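Local coordinates for ABC transporter, ATP binding protein (Sulfolobus solfataricus, PDB 1OXX), which powers glucose uptake as the ATP-hydrolysing, energy-coupling subunit of an archaeal ABC transporter, at residues Q89-Y94 / L151-V156; S178-V183 / S198-D203. The protein carries 1 engineered substitution. All blocks are in the same frame, centred on the assembly; numbering follows the deposited sequence.

Interaction 1: residues Q89-Y94 / L151-V156; sequences QTWALY and LARALV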
# COMPACT_ATOMS: atom_id res chain seq x y z
N GLN A 89 -12.01 -0.85 -6.50
CA GLN A 89 -12.26 -2.25 -6.81
C GLN A 89 -13.76 -2.55 -6.71
O GLN A 89 -14.30 -3.34 -7.50
CB GLN A 89 -11.46 -3.17 -5.88
CG GLN A 89 -11.65 -4.65 -6.20
CD GLN A 89 -10.69 -5.56 -5.45
OE1 GLN A 89 -10.07 -6.44 -6.05
NE2 GLN A 89 -10.58 -5.36 -4.14
N THR A 90 -14.44 -1.90 -5.77
CA THR A 90 -15.87 -2.10 -5.54
C THR A 90 -16.79 -1.32 -6.47
O THR A 90 -18.01 -1.46 -6.37
CB THR A 90 -16.22 -1.74 -4.09
OG1 THR A 90 -15.77 -0.41 -3.81
CG2 THR A 90 -15.45 -2.60 -3.10
N TRP A 91 -16.22 -0.47 -7.33
CA TRP A 91 -17.03 0.27 -8.30
C TRP A 91 -16.82 -0.35 -9.68
O TRP A 91 -15.92 0.04 -10.42
CB TRP A 91 -16.65 1.75 -8.35
CG TRP A 91 -17.56 2.56 -9.24
CD1 TRP A 91 -18.85 2.24 -9.58
CD2 TRP A 91 -17.27 3.80 -9.87
NE1 TRP A 91 -19.38 3.23 -10.38
CE2 TRP A 91 -18.43 4.20 -10.58
CE3 TRP A 91 -16.15 4.64 -9.91
CZ2 TRP A 91 -18.49 5.38 -11.33
CZ3 TRP A 91 -16.21 5.80 -10.65
CH2 TRP A 91 -17.37 6.17 -11.34
N ALA A 92 -17.65 -1.32 -10.03
CA ALA A 92 -17.44 -2.04 -11.28
C ALA A 92 -18.01 -1.30 -12.49
O ALA A 92 -18.70 -0.30 -12.38
CB ALA A 92 -18.07 -3.41 -11.18
N LEU A 93 -17.68 -1.81 -13.66
CA LEU A 93 -18.28 -1.28 -14.87
C LEU A 93 -19.72 -1.79 -14.94
O LEU A 93 -20.04 -2.84 -14.41
CB LEU A 93 -17.50 -1.74 -16.10
CG LEU A 93 -16.04 -1.33 -16.17
CD1 LEU A 93 -15.37 -1.96 -17.39
CD2 LEU A 93 -15.94 0.18 -16.23
N TYR A 94 -20.61 -1.04 -15.59
CA TYR A 94 -21.99 -1.48 -15.76
C TYR A 94 -21.98 -2.54 -16.84
O TYR A 94 -21.57 -2.27 -17.97
CB TYR A 94 -22.89 -0.32 -16.20
CG TYR A 94 -23.27 0.62 -15.10
CD1 TYR A 94 -22.58 1.80 -14.90
CD2 TYR A 94 -24.34 0.34 -14.25
CE1 TYR A 94 -22.94 2.69 -13.89
CE2 TYR A 94 -24.71 1.21 -13.24
CZ TYR A 94 -24.01 2.38 -13.07
OH TYR A 94 -24.37 3.25 -12.06
N LEU A 151 -10.47 3.39 -15.70
CA LEU A 151 -9.67 4.59 -15.56
C LEU A 151 -10.21 5.71 -16.45
O LEU A 151 -10.29 6.85 -16.03
CB LEU A 151 -8.23 4.28 -15.91
CG LEU A 151 -7.18 5.34 -15.63
CD1 LEU A 151 -7.22 5.81 -14.19
CD2 LEU A 151 -5.82 4.78 -16.01
N ALA A 152 -10.65 5.41 -17.67
CA ALA A 152 -11.22 6.42 -18.55
C ALA A 152 -12.46 7.02 -17.92
O ALA A 152 -12.69 8.24 -18.00
CB ALA A 152 -11.56 5.77 -19.89
N ARG A 153 -13.31 6.18 -17.36
CA ARG A 153 -14.50 6.66 -16.65
C ARG A 153 -14.13 7.65 -15.55
O ARG A 153 -14.77 8.69 -15.37
CB ARG A 153 -15.29 5.49 -16.08
CG ARG A 153 -16.53 5.90 -15.38
CD ARG A 153 -17.33 4.74 -14.83
NE ARG A 153 -16.56 3.93 -13.91
CZ ARG A 153 -16.99 2.79 -13.39
NH1 ARG A 153 -18.18 2.32 -13.72
NH2 ARG A 153 -16.21 2.11 -12.56
N ALA A 154 -13.08 7.33 -14.79
CA ALA A 154 -12.61 8.20 -13.71
C ALA A 154 -12.04 9.53 -14.20
O ALA A 154 -12.07 10.50 -13.44
CB ALA A 154 -11.57 7.49 -12.92
N LEU A 155 -11.53 9.57 -15.43
CA LEU A 155 -10.82 10.74 -15.96
C LEU A 155 -11.64 11.61 -16.90
O LEU A 155 -11.22 12.68 -17.32
CB LEU A 155 -9.59 10.25 -16.72
CG LEU A 155 -8.56 9.52 -15.87
CD1 LEU A 155 -7.46 9.00 -16.77
CD2 LEU A 155 -8.00 10.42 -14.82
N VAL A 156 -12.83 11.13 -17.23
CA VAL A 156 -13.61 11.77 -18.29
C VAL A 156 -14.05 13.21 -18.00
O VAL A 156 -14.22 13.99 -18.93
CB VAL A 156 -14.82 10.88 -18.71
CG1 VAL A 156 -15.96 10.99 -17.74
CG2 VAL A 156 -15.24 11.23 -20.10

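Interaction 2: residues S178-V183 / S198-D203; sequences SARALV and SHDPAD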
# COMPACT_ATOMS: atom_id res chain seq x y z
N SER A 178 2.25 -3.42 -15.31
CA SER A 178 1.80 -2.59 -16.42
C SER A 178 0.75 -1.58 -15.97
O SER A 178 0.79 -0.41 -16.35
CB SER A 178 1.20 -3.47 -17.53
OG SER A 178 0.79 -4.62 -16.80
N ALA A 179 -0.19 -2.02 -15.14
CA ALA A 179 -1.28 -1.17 -14.68
C ALA A 179 -0.74 -0.09 -13.76
O ALA A 179 -1.18 1.05 -13.81
CB ALA A 179 -2.31 -2.00 -13.96
N ARG A 180 0.22 -0.44 -12.92
CA ARG A 180 0.82 0.57 -12.05
C ARG A 180 1.54 1.63 -12.88
O ARG A 180 1.48 2.83 -12.58
CB ARG A 180 1.80 -0.05 -11.06
CG ARG A 180 1.17 -0.98 -10.04
CD ARG A 180 2.17 -1.88 -9.32
NE ARG A 180 1.50 -2.77 -8.38
CZ ARG A 180 1.74 -4.08 -8.28
NH1 ARG A 180 2.65 -4.66 -9.04
NH2 ARG A 180 1.06 -4.79 -7.40
N ALA A 181 2.26 1.18 -13.91
CA ALA A 181 2.97 2.09 -14.79
C ALA A 181 2.00 3.04 -15.51
O ALA A 181 2.29 4.22 -15.68
CB ALA A 181 3.80 1.31 -15.78
N LEU A 182 0.85 2.54 -15.91
CA LEU A 182 -0.13 3.37 -16.59
C LEU A 182 -0.64 4.45 -15.64
O LEU A 182 -0.76 5.61 -16.03
CB LEU A 182 -1.28 2.53 -17.14
CG LEU A 182 -2.40 3.33 -17.81
CD1 LEU A 182 -1.85 4.07 -19.01
CD2 LEU A 182 -3.56 2.42 -18.21
N VAL A 183 -0.92 4.08 -14.40
CA VAL A 183 -1.41 5.08 -13.43
C VAL A 183 -0.35 6.15 -13.20
O VAL A 183 -0.69 7.33 -13.11
CB VAL A 183 -1.82 4.41 -12.11
CG1 VAL A 183 -1.96 5.45 -11.01
CG2 VAL A 183 -3.11 3.66 -12.29
N SER A 198 -4.13 0.64 -0.21
CA SER A 198 -3.96 -0.75 -0.59
C SER A 198 -3.40 -1.56 0.57
O SER A 198 -2.85 -0.98 1.51
CB SER A 198 -2.97 -0.87 -1.76
OG SER A 198 -2.83 -2.19 -2.23
N HIS A 199 -3.62 -2.86 0.48
CA HIS A 199 -3.08 -3.85 1.40
C HIS A 199 -1.69 -4.27 0.92
O HIS A 199 -0.88 -4.81 1.70
CB HIS A 199 -3.99 -5.09 1.42
CG HIS A 199 -3.92 -5.89 0.16
ND1 HIS A 199 -4.44 -5.44 -1.04
CD2 HIS A 199 -3.38 -7.11 -0.10
CE1 HIS A 199 -4.22 -6.35 -1.98
NE2 HIS A 199 -3.58 -7.37 -1.43
N ASP A 200 -1.43 -4.03 -0.37
CA ASP A 200 -0.20 -4.44 -1.02
C ASP A 200 0.85 -3.35 -1.07
O ASP A 200 0.66 -2.34 -1.74
CB ASP A 200 -0.49 -4.89 -2.45
CG ASP A 200 0.68 -5.58 -3.09
OD1 ASP A 200 1.77 -5.63 -2.47
OD2 ASP A 200 0.60 -6.12 -4.22
N PRO A 201 1.97 -3.52 -0.37
CA PRO A 201 3.02 -2.51 -0.41
C PRO A 201 3.58 -2.28 -1.82
O PRO A 201 4.13 -1.21 -2.11
CB PRO A 201 4.11 -3.06 0.53
CG PRO A 201 3.68 -4.41 0.94
CD PRO A 201 2.31 -4.69 0.46
N ALA A 202 3.43 -3.25 -2.72
CA ALA A 202 3.94 -3.05 -4.08
C ALA A 202 3.23 -1.88 -4.78
O ALA A 202 3.82 -1.16 -5.60
CB ALA A 202 3.81 -4.33 -4.89
N ASP A 203 1.96 -1.69 -4.44
CA ASP A 203 1.20 -0.59 -5.01
C ASP A 203 1.77 0.73 -4.49
O ASP A 203 1.91 1.71 -5.24
CB ASP A 203 -0.27 -0.74 -4.63
CG ASP A 203 -0.94 -1.92 -5.34
OD1 ASP A 203 -2.01 -2.38 -4.88
OD2 ASP A 203 -0.45 -2.44 -6.35
O HOH W 1 -1.61 -5.36 -5.84
O HOH W 2 2.66 -7.28 -6.18

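Interaction 1: residues Q89-Y94 / L151-V156
Leu93 and Arg153 bring the two backbones nearest, yet their CA atoms are still 9.0 Å apart: the irregular loop 89-94 runs past helix 143-155 at a distance that one long side chain bridges. Arg153 leaves the helix with CG anti to the backbone N (chi1 -179°), runs straight on to CD and bends at chi3, which lays its guanidinium flat on the indole of Trp91. The planes lie within 5° of each other, and Arg153 CZ sits over the face of the six-membered ring of Trp91, 3.6 Å from its centroid, a cation-pi stack. Against the opposite guanidinium face rests Leu93, whose CD2 is 4.0 Å from Arg153 NH1. The edge of the same group serves the loop backbone. Arg153 NH1 gives a nearly straight hydrogen bond to Ala92 O (3.0 Å, 166°); Arg153 NH2 gives a more bent one to Trp91 O (3.0 Å). Both carbonyls are met from above their planes, although each oxygen lies in the guanidinium plane. Clamped between indole and leucyl methyl and bonded at its edge, this charge has little freedom to turn, and the carbonyl dipoles and the indole face probably help to offset it.

Interaction 2: residues S178-V183 / S198-D203
Arg180 reaches from helix 176-190 toward the start of helix 201-207 and meets two carboxylates turned differently against it. Its CG stands anti to the carbonyl carbon (chi1 -66°), and the chain stays extended to NE, which carries the guanidinium across to Asp203. There it grips side-on: Arg180 NE (2.8 Å) and NH2 (3.0 Å) both bond to Asp203 OD2, which lies in the guanidinium plane while the carboxylate itself is tilted by 50°. The Asp200 carboxylate stands almost perpendicular to the guanidinium plane, with a longer salt bridge from Asp200 OD2 to Arg180 NH2 at 3.5 Å, and a water also joins these two groups. Ala202 CB packs against one face of the guanidinium, 3.8 Å from Arg180 NH2. A leucine in place of Arg180 would probably leave Asp203 OD2 without both of its N-H donors and the two carboxylates without the charge that holds them together. The aspartates have further tasks: Asp200 OD1 caps the helix through Ala202 N (2.9 Å), and Asp203 OD1 accepts from Ser198 OG, which itself accepts from Asp200 N in an ST turn. Next to this N-cap His199 bonds through ND1 to Glu166, inferred to bind ATP, in the manner of the switch-histidine H-loop of ABC ATPases.

In the fold
Interaction 1 closes along the chain before interaction 2 opens, and their centres lie 16 Å apart within the ABC ATPase domain. Both use the chain just after parallel strands of one mixed sheet: segment 89-94 follows strand 84-88, while segment 198-203 follows strand 193-198 and enters helix 201-207, with strand 161-165 between them leading to Glu166. Helices 143-155 and 176-190 supply the other partners and pack together, Leu151 CD2 of interaction 1 touching Leu182 CD2 of interaction 2 at 3.9 Å. Gln89, inferred to bind ATP, is consistent with the first loop being the Q-loop. The two contacts therefore tie neighbouring helices to the probable Q-loop and H-loop regions, consistent with a nucleotide site linked to the helical part of the domain.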